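Local coordinates for calcium binding protein (Fasciola hepatica, PDB 5FX0) that probably binds calcium ions as a whole protein, of which this piece is the dynein light chain-like domain, at residues 16-21 and 89-94. Sequence-based numbering, arbitrary orientation.
Sequences EMIATT and QFRYGR
I18 lies over the backbone of Q89 and F90, its CB 3.4 Å from Q89 O and its CD1 3.9 Å from F90 C. With CG1 anti to its own carbonyl carbon (chi1 -63°), the longer branch runs on until CD1 comes 3.7 Å from R91 NH1, while CG2 leans toward the amide of Q89. The Q89 side chain crosses that of I18 at about a right angle, and its amide sets NE2 against the methyl of A19; its OE1 is hydrogen-bonded to the hydroxyl of Y76. The backbone explains why two consecutive residues can sit against one glutamine. Q89 O accepts from both I18 N (3.0 Å) and A19 N (3.3 Å), which arrive from the same face of the carbonyl plane, and Q89 N returns a bond to A19 O. This is a classic beta bulge, here in strand 15-20, outermost within this chain in the antiparallel sheet of the dynein light chain-like domain, where it pairs with strand 87-92. Before the bulge the pairing is regular: E16 and R91 exchange two backbone bonds, the N-H...O angle from E16 N to R91 O being 177°. Their side chains run side by side in the same direction, and OE2 of E16 meets the edge of the R91 guanidinium, 3.1 Å from NH1. The carboxylate and guanidinium planes are turned 36° apart, and the hydrogen bond within the salt bridge is weak and bent. On the opposite face M17, folded at chi2 and chi3, brings CE to 4.2 Å from F90 CB, whereas the phenyl ring turns away to meet F34 of helix 24-40 edge-to-face.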
loop_
_atom_site.group_PDB
_atom_site.type_symbol
_atom_site.label_atom_id
_atom_site.label_comp_id
_atom_site.label_asym_id
_atom_site.label_seq_id
_atom_site.Cartn_x
_atom_site.Cartn_y
_atom_site.Cartn_z
ATOM N N GLU A 16 -1.386 -17.685 -2.133
ATOM C CA GLU A 16 -1.273 -17.827 -0.683
ATOM C C GLU A 16 -1.977 -16.661 0.032
ATOM O O GLU A 16 -1.564 -15.505 -0.083
ATOM C CB GLU A 16 0.197 -17.874 -0.307
ATOM C CG GLU A 16 0.519 -18.072 1.179
ATOM C CD GLU A 16 1.902 -17.501 1.559
ATOM O OE1 GLU A 16 2.901 -17.743 0.822
ATOM O OE2 GLU A 16 1.992 -16.795 2.591
ATOM N N MET A 17 -3.030 -16.970 0.785
ATOM C CA MET A 17 -3.790 -15.962 1.506
ATOM C C MET A 17 -2.966 -15.488 2.667
ATOM O O MET A 17 -2.324 -16.296 3.305
ATOM C CB MET A 17 -5.115 -16.530 2.037
ATOM C CG MET A 17 -6.113 -15.474 2.540
ATOM S SD MET A 17 -6.666 -14.279 1.289
ATOM C CE MET A 17 -6.971 -15.290 -0.175
ATOM N N ILE A 18 -2.976 -14.178 2.901
ATOM C CA ILE A 18 -2.322 -13.532 4.051
ATOM C C ILE A 18 -3.402 -13.137 5.073
ATOM O O ILE A 18 -3.391 -13.625 6.195
ATOM C CB ILE A 18 -1.487 -12.304 3.602
ATOM C CG1 ILE A 18 -0.353 -12.758 2.679
ATOM C CG2 ILE A 18 -0.900 -11.586 4.805
ATOM C CD1 ILE A 18 0.390 -11.643 1.958
ATOM N N ALA A 19 -4.346 -12.298 4.647
ATOM C CA ALA A 19 -5.457 -11.815 5.459
ATOM C C ALA A 19 -6.578 -11.345 4.570
ATOM O O ALA A 19 -6.338 -10.696 3.534
ATOM C CB ALA A 19 -5.043 -10.651 6.363
ATOM N N THR A 20 -7.804 -11.633 5.001
ATOM C CA THR A 20 -8.983 -11.167 4.292
ATOM C C THR A 20 -10.182 -10.989 5.209
ATOM O O THR A 20 -10.305 -11.663 6.238
ATOM C CB THR A 20 -9.317 -12.119 3.095
ATOM O OG1 THR A 20 -10.334 -11.542 2.270
ATOM C CG2 THR A 20 -9.763 -13.455 3.552
ATOM N N THR A 21 -11.059 -10.062 4.830
ATOM C CA THR A 21 -12.390 -9.974 5.419
ATOM C C THR A 21 -13.479 -10.292 4.410
ATOM O O THR A 21 -14.626 -10.072 4.702
ATOM C CB THR A 21 -12.668 -8.590 6.046
ATOM O OG1 THR A 21 -12.625 -7.586 5.034
ATOM C CG2 THR A 21 -11.654 -8.274 7.133
ATOM N N GLN A 89 -5.581 -9.507 1.174
ATOM C CA GLN A 89 -4.134 -9.472 1.077
ATOM C C GLN A 89 -3.721 -10.877 0.743
ATOM O O GLN A 89 -4.092 -11.807 1.428
ATOM C CB GLN A 89 -3.521 -9.074 2.385
ATOM C CG GLN A 89 -4.028 -7.746 2.886
ATOM C CD GLN A 89 -3.569 -7.500 4.286
ATOM O OE1 GLN A 89 -2.421 -7.762 4.634
ATOM N NE2 GLN A 89 -4.470 -7.028 5.114
ATOM N N PHE A 90 -2.990 -11.037 -0.339
ATOM C CA PHE A 90 -2.533 -12.348 -0.732
ATOM C C PHE A 90 -1.236 -12.271 -1.506
ATOM O O PHE A 90 -0.849 -11.216 -1.974
ATOM C CB PHE A 90 -3.625 -13.086 -1.509
ATOM C CG PHE A 90 -4.014 -12.433 -2.786
ATOM C CD1 PHE A 90 -4.927 -11.420 -2.794
ATOM C CD2 PHE A 90 -3.471 -12.850 -3.992
ATOM C CE1 PHE A 90 -5.298 -10.798 -3.979
ATOM C CE2 PHE A 90 -3.826 -12.234 -5.189
ATOM C CZ PHE A 90 -4.754 -11.217 -5.179
ATOM N N ARG A 91 -0.567 -13.399 -1.590
ATOM C CA ARG A 91 0.699 -13.517 -2.285
ATOM C C ARG A 91 0.477 -14.404 -3.513
ATOM O O ARG A 91 -0.202 -15.433 -3.453
ATOM C CB ARG A 91 1.741 -14.106 -1.341
ATOM C CG ARG A 91 3.081 -14.480 -1.977
ATOM C CD ARG A 91 4.138 -14.888 -0.950
ATOM N NE ARG A 91 4.574 -13.721 -0.171
ATOM C CZ ARG A 91 4.124 -13.354 1.040
ATOM N NH1 ARG A 91 3.217 -14.065 1.704
ATOM N NH2 ARG A 91 4.594 -12.242 1.602
ATOM N N TYR A 92 1.028 -13.977 -4.632
ATOM C CA TYR A 92 1.137 -14.821 -5.810
ATOM C C TYR A 92 2.576 -14.746 -6.295
ATOM O O TYR A 92 3.001 -13.747 -6.846
ATOM C CB TYR A 92 0.184 -14.371 -6.880
ATOM C CG TYR A 92 0.185 -15.290 -8.082
ATOM C CD1 TYR A 92 -0.068 -16.661 -7.944
ATOM C CD2 TYR A 92 0.438 -14.797 -9.355
ATOM C CE1 TYR A 92 -0.062 -17.499 -9.038
ATOM C CE2 TYR A 92 0.438 -15.632 -10.451
ATOM C CZ TYR A 92 0.194 -16.972 -10.290
ATOM O OH TYR A 92 0.196 -17.779 -11.382
ATOM N N GLY A 93 3.338 -15.790 -6.008
ATOM C CA GLY A 93 4.777 -15.790 -6.229
ATOM C C GLY A 93 5.495 -14.712 -5.452
ATOM O O GLY A 93 5.423 -14.653 -4.221
ATOM N N ARG A 94 6.178 -13.845 -6.180
ATOM C CA ARG A 94 6.914 -12.732 -5.579
ATOM C C ARG A 94 6.058 -11.502 -5.276
ATOM O O ARG A 94 6.466 -10.634 -4.497
ATOM C CB ARG A 94 8.108 -12.339 -6.468
ATOM C CG ARG A 94 7.809 -11.688 -7.806
ATOM C CD ARG A 94 9.118 -11.225 -8.461
ATOM N NE ARG A 94 8.880 -10.451 -9.674
ATOM C CZ ARG A 94 8.520 -10.957 -10.863
ATOM N NH1 ARG A 94 8.356 -12.271 -11.050
ATOM N NH2 ARG A 94 8.321 -10.130 -11.887
#